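Local coordinates for periplasmic binding protein/LacI transcriptional regulator (Alkaliphilus metalliredigens, PDB 3CTP) that binds the sugar D-xylulofuranose between two lobes and, as a member of the LacI family, probably regulates transcription by binding DNA, at residues Y157-Y168 with K192-L203. Numbering follows the deposited sequence.
Sequences YNGGRMAFDHLY and KGFLDGARAKDL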
loop_
_atom_site.group_PDB
_atom_site.type_symbol
_atom_site.label_atom_id
_atom_site.label_comp_id
_atom_site.label_asym_id
_atom_site.label_seq_id
_atom_site.Cartn_x
_atom_site.Cartn_y
_atom_site.Cartn_z
ATOM N N TYR A 157 2.516 -23.668 6.012
ATOM C CA TYR A 157 1.812 -24.935 6.036
ATOM C C TYR A 157 0.930 -25.012 7.281
ATOM O O TYR A 157 -0.279 -25.288 7.208
ATOM C CB TYR A 157 2.800 -26.117 6.009
ATOM C CG TYR A 157 2.054 -27.417 6.153
ATOM C CD1 TYR A 157 1.489 -28.053 5.044
ATOM C CD2 TYR A 157 1.848 -27.977 7.410
ATOM C CE1 TYR A 157 0.768 -29.232 5.181
ATOM C CE2 TYR A 157 1.115 -29.135 7.556
ATOM C CZ TYR A 157 0.580 -29.759 6.442
ATOM O OH TYR A 157 -0.180 -30.906 6.611
ATOM N N ASN A 158 1.513 -24.778 8.416
ATOM C CA ASN A 158 0.745 -24.854 9.645
ATOM C C ASN A 158 -0.320 -23.757 9.745
ATOM O O ASN A 158 -1.364 -23.997 10.253
ATOM C CB ASN A 158 1.627 -24.852 10.881
ATOM C CG ASN A 158 2.303 -26.188 11.124
ATOM O OD1 ASN A 158 1.761 -27.218 10.890
ATOM N ND2 ASN A 158 3.487 -26.119 11.623
ATOM N N GLY A 159 -0.033 -22.592 9.171
ATOM C CA GLY A 159 -1.059 -21.538 9.119
ATOM C C GLY A 159 -2.257 -21.975 8.317
ATOM O O GLY A 159 -3.388 -21.681 8.709
ATOM N N GLY A 160 -2.043 -22.704 7.215
ATOM C CA GLY A 160 -3.208 -23.208 6.461
ATOM C C GLY A 160 -3.982 -24.240 7.267
ATOM O O GLY A 160 -5.227 -24.250 7.241
ATOM N N ARG A 161 -3.277 -25.124 7.975
ATOM C CA ARG A 161 -3.991 -26.067 8.864
ATOM C C ARG A 161 -4.793 -25.319 9.924
ATOM O O ARG A 161 -5.944 -25.687 10.221
ATOM C CB ARG A 161 -3.013 -27.029 9.522
ATOM C CG ARG A 161 -3.750 -27.997 10.454
ATOM C CD ARG A 161 -4.884 -28.748 9.717
ATOM N NE ARG A 161 -5.535 -29.758 10.572
ATOM C CZ ARG A 161 -5.114 -31.018 10.682
ATOM N NH1 ARG A 161 -4.026 -31.424 10.011
ATOM N NH2 ARG A 161 -5.771 -31.878 11.465
ATOM N N MET A 162 -4.187 -24.281 10.514
ATOM C CA MET A 162 -4.882 -23.531 11.592
ATOM C C MET A 162 -6.149 -22.911 11.031
ATOM O O MET A 162 -7.188 -22.813 11.707
ATOM C CB MET A 162 -4.033 -22.371 12.170
ATOM C CG MET A 162 -2.868 -22.731 13.050
ATOM S SD MET A 162 -1.941 -21.213 13.526
ATOM C CE MET A 162 -0.393 -22.038 13.820
ATOM N N ALA A 163 -6.055 -22.393 9.815
ATOM C CA ALA A 163 -7.235 -21.775 9.213
ATOM C C ALA A 163 -8.336 -22.788 9.019
ATOM O O ALA A 163 -9.500 -22.499 9.301
ATOM C CB ALA A 163 -6.871 -21.111 7.874
ATOM N N PHE A 164 -7.981 -23.998 8.572
ATOM C CA PHE A 164 -9.041 -24.998 8.425
ATOM C C PHE A 164 -9.643 -25.339 9.783
ATOM O O PHE A 164 -10.869 -25.423 9.939
ATOM C CB PHE A 164 -8.507 -26.311 7.830
ATOM C CG PHE A 164 -9.567 -27.352 7.772
ATOM C CD1 PHE A 164 -10.455 -27.360 6.725
ATOM C CD2 PHE A 164 -9.755 -28.244 8.831
ATOM C CE1 PHE A 164 -11.499 -28.288 6.678
ATOM C CE2 PHE A 164 -10.809 -29.180 8.784
ATOM C CZ PHE A 164 -11.662 -29.192 7.723
ATOM N N ASP A 165 -8.762 -25.598 10.747
ATOM C CA ASP A 165 -9.220 -26.050 12.080
ATOM C C ASP A 165 -10.159 -24.991 12.661
ATOM O O ASP A 165 -11.159 -25.320 13.316
ATOM C CB ASP A 165 -8.034 -26.229 13.035
ATOM C CG ASP A 165 -7.205 -27.459 12.715
ATOM O OD1 ASP A 165 -7.680 -28.315 11.940
ATOM O OD2 ASP A 165 -6.094 -27.550 13.255
ATOM N N HIS A 166 -9.858 -23.714 12.417
ATOM C CA HIS A 166 -10.709 -22.654 12.984
ATOM C C HIS A 166 -12.093 -22.658 12.326
ATOM O O HIS A 166 -13.120 -22.614 13.015
ATOM C CB HIS A 166 -10.009 -21.294 12.857
ATOM C CG HIS A 166 -10.800 -20.149 13.408
ATOM N ND1 HIS A 166 -11.109 -20.029 14.747
ATOM C CD2 HIS A 166 -11.320 -19.056 12.796
ATOM C CE1 HIS A 166 -11.819 -18.919 14.933
ATOM N NE2 HIS A 166 -11.943 -18.305 13.764
ATOM N N LEU A 167 -12.145 -22.719 10.995
ATOM C CA LEU A 167 -13.450 -22.763 10.332
ATOM C C LEU A 167 -14.230 -23.989 10.793
ATOM O O LEU A 167 -15.423 -23.916 11.082
ATOM C CB LEU A 167 -13.320 -22.807 8.817
ATOM C CG LEU A 167 -12.797 -21.503 8.220
ATOM C CD1 LEU A 167 -12.732 -21.680 6.717
ATOM C CD2 LEU A 167 -13.708 -20.326 8.572
ATOM N N TYR A 168 -13.578 -25.136 10.836
ATOM C CA TYR A 168 -14.266 -26.385 11.235
ATOM C C TYR A 168 -14.799 -26.303 12.684
ATOM O O TYR A 168 -15.958 -26.688 12.986
ATOM C CB TYR A 168 -13.295 -27.569 11.042
ATOM C CG TYR A 168 -13.966 -28.936 11.144
ATOM C CD1 TYR A 168 -14.536 -29.535 10.028
ATOM C CD2 TYR A 168 -14.050 -29.580 12.351
ATOM C CE1 TYR A 168 -15.169 -30.798 10.120
ATOM C CE2 TYR A 168 -14.672 -30.823 12.448
ATOM C CZ TYR A 168 -15.222 -31.414 11.334
ATOM O OH TYR A 168 -15.842 -32.653 11.442
ATOM N N LYS A 192 -1.949 -26.632 0.950
ATOM C CA LYS A 192 -1.691 -28.012 1.358
ATOM C C LYS A 192 -2.068 -28.219 2.833
ATOM O O LYS A 192 -2.640 -29.260 3.202
ATOM C CB LYS A 192 -0.215 -28.324 1.142
ATOM C CG LYS A 192 0.086 -29.819 1.289
ATOM C CD LYS A 192 -0.877 -30.633 0.441
ATOM C CE LYS A 192 -0.758 -32.125 0.731
ATOM N NZ LYS A 192 -1.824 -32.909 0.056
ATOM N N GLY A 193 -1.770 -27.242 3.686
ATOM C CA GLY A 193 -2.104 -27.424 5.114
ATOM C C GLY A 193 -3.609 -27.438 5.290
ATOM O O GLY A 193 -4.157 -28.201 6.098
ATOM N N PHE A 194 -4.292 -26.574 4.540
ATOM C CA PHE A 194 -5.756 -26.493 4.643
ATOM C C PHE A 194 -6.383 -27.802 4.170
ATOM O O PHE A 194 -7.269 -28.363 4.834
ATOM C CB PHE A 194 -6.220 -25.319 3.770
ATOM C CG PHE A 194 -7.641 -24.892 4.024
ATOM C CD1 PHE A 194 -7.947 -24.041 5.070
ATOM C CD2 PHE A 194 -8.642 -25.296 3.164
ATOM C CE1 PHE A 194 -9.269 -23.601 5.282
ATOM C CE2 PHE A 194 -9.949 -24.878 3.351
ATOM C CZ PHE A 194 -10.272 -24.035 4.421
ATOM N N LEU A 195 -5.909 -28.294 3.024
ATOM C CA LEU A 195 -6.435 -29.530 2.448
ATOM C C LEU A 195 -6.139 -30.718 3.356
ATOM O O LEU A 195 -7.020 -31.562 3.580
ATOM C CB LEU A 195 -5.831 -29.731 1.058
ATOM C CG LEU A 195 -6.225 -31.020 0.349
ATOM C CD1 LEU A 195 -7.753 -31.164 0.198
ATOM C CD2 LEU A 195 -5.491 -31.057 -1.003
ATOM N N ASP A 196 -4.926 -30.776 3.910
ATOM C CA ASP A 196 -4.614 -31.894 4.819
ATOM C C ASP A 196 -5.577 -31.873 6.015
ATOM O O ASP A 196 -5.985 -32.921 6.516
ATOM C CB ASP A 196 -3.163 -31.852 5.325
ATOM C CG ASP A 196 -2.161 -32.205 4.253
ATOM O OD1 ASP A 196 -2.589 -32.701 3.182
ATOM O OD2 ASP A 196 -0.938 -31.966 4.481
ATOM N N GLY A 197 -5.906 -30.679 6.504
ATOM C CA GLY A 197 -6.901 -30.588 7.583
ATOM C C GLY A 197 -8.255 -31.151 7.178
ATOM O O GLY A 197 -8.888 -31.910 7.931
ATOM N N ALA A 198 -8.715 -30.784 5.981
ATOM C CA ALA A 198 -9.989 -31.280 5.483
ATOM C C ALA A 198 -9.962 -32.800 5.331
ATOM O O ALA A 198 -10.941 -33.473 5.670
ATOM C CB ALA A 198 -10.336 -30.620 4.136
ATOM N N ARG A 199 -8.846 -33.338 4.847
ATOM C CA ARG A 199 -8.765 -34.790 4.642
ATOM C C ARG A 199 -8.868 -35.519 5.971
ATOM O O ARG A 199 -9.461 -36.621 6.052
ATOM C CB ARG A 199 -7.453 -35.151 3.949
ATOM C CG ARG A 199 -7.353 -34.636 2.521
ATOM C CD ARG A 199 -7.890 -35.650 1.538
ATOM N NE ARG A 199 -7.996 -35.116 0.175
ATOM C CZ ARG A 199 -7.000 -35.091 -0.700
ATOM N NH1 ARG A 199 -5.800 -35.564 -0.362
ATOM N NH2 ARG A 199 -7.207 -34.612 -1.927
ATOM N N ALA A 200 -8.306 -34.924 7.020
ATOM C CA ALA A 200 -8.360 -35.547 8.358
ATOM C C ALA A 200 -9.790 -35.625 8.866
ATOM O O ALA A 200 -10.122 -36.515 9.650
ATOM C CB ALA A 200 -7.489 -34.790 9.337
ATOM N N LYS A 201 -10.646 -34.721 8.404
ATOM C CA LYS A 201 -12.063 -34.729 8.817
ATOM C C LYS A 201 -12.973 -35.349 7.742
ATOM O O LYS A 201 -14.198 -35.256 7.816
ATOM C CB LYS A 201 -12.534 -33.305 9.133
ATOM C CG LYS A 201 -11.786 -32.664 10.283
ATOM C CD LYS A 201 -11.937 -33.459 11.589
ATOM C CE LYS A 201 -11.375 -32.714 12.801
ATOM N NZ LYS A 201 -9.874 -32.550 12.798
ATOM N N ASP A 202 -12.376 -35.946 6.718
ATOM C CA ASP A 202 -13.159 -36.541 5.636
ATOM C C ASP A 202 -14.118 -35.548 5.003
ATOM O O ASP A 202 -15.257 -35.886 4.654
ATOM C CB ASP A 202 -13.901 -37.777 6.141
ATOM C CG ASP A 202 -12.950 -38.904 6.464
ATOM O OD1 ASP A 202 -12.380 -39.489 5.518
ATOM O OD2 ASP A 202 -12.742 -39.182 7.658
ATOM N N LEU A 203 -13.648 -34.316 4.841
ATOM C CA LEU A 203 -14.489 -33.268 4.283
ATOM C C LEU A 203 -13.990 -32.907 2.903
ATOM O O LEU A 203 -12.803 -32.698 2.732
ATOM C CB LEU A 203 -14.453 -32.025 5.174
ATOM C CG LEU A 203 -15.605 -31.038 5.081
ATOM C CD1 LEU A 203 -16.854 -31.679 5.704
ATOM C CD2 LEU A 203 -15.233 -29.736 5.783
HETATM O O HOH W 1 -2.578 -29.893 7.928
HETATM O O HOH W 2 -8.419 -31.408 10.703
HETATM O O HOH W 3 -16.340 -33.810 9.203
#
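Phe164 turns the edge of its ring to the face of Phe194, a T-shaped pair with planes at 82°, where two crossing helices meet. Helix 156-169 and helix 185-200 pack beside the four-stranded parallel sheet of one lobe of a periplasmic-binding-protein fold; the axes of 157-168 and 192-200 approach to 6.6 Å and cross at -44°. Glycines permit this closeness: Gly193 lies against Gly160, and a CB on Gly193 would clash with the carbonyl of Tyr157. The Phe164 side chain leaves CB with CG opposite the backbone N (chi1 176°), which lays one ring face against the backbone of Gly197 and Ala198, CZ coming 3.5 Å from Ala198 CA. Phe194 is a knob among Gly160, Ala163, Phe164 and Leu167, and stacks on Phe236 beyond. Were Phe164 cut back to an alanine, the face of Phe194 would probably lose its edge partner and a gap open against Gly197 and Ala198. Arg161 bends at chi2 to lay its guanidinium over Gly197 CA; Asp165 OD1, 2.9 Å from NE in a salt bridge, lies in the guanidinium plane, while NE meets this oxygen on its syn side, tilted from the carboxylate plane. Farther along, Lys201 runs across the face of Tyr168, CG 3.9 Å from the ring centroid. At the opposite end, Gly193 CA sits over the Tyr157 ring, whose OH donates a very short 2.5 Å hydrogen bond to Asp196 OD2 and accepts one from a water that also bridges Arg161 NH1 and Gly193 O.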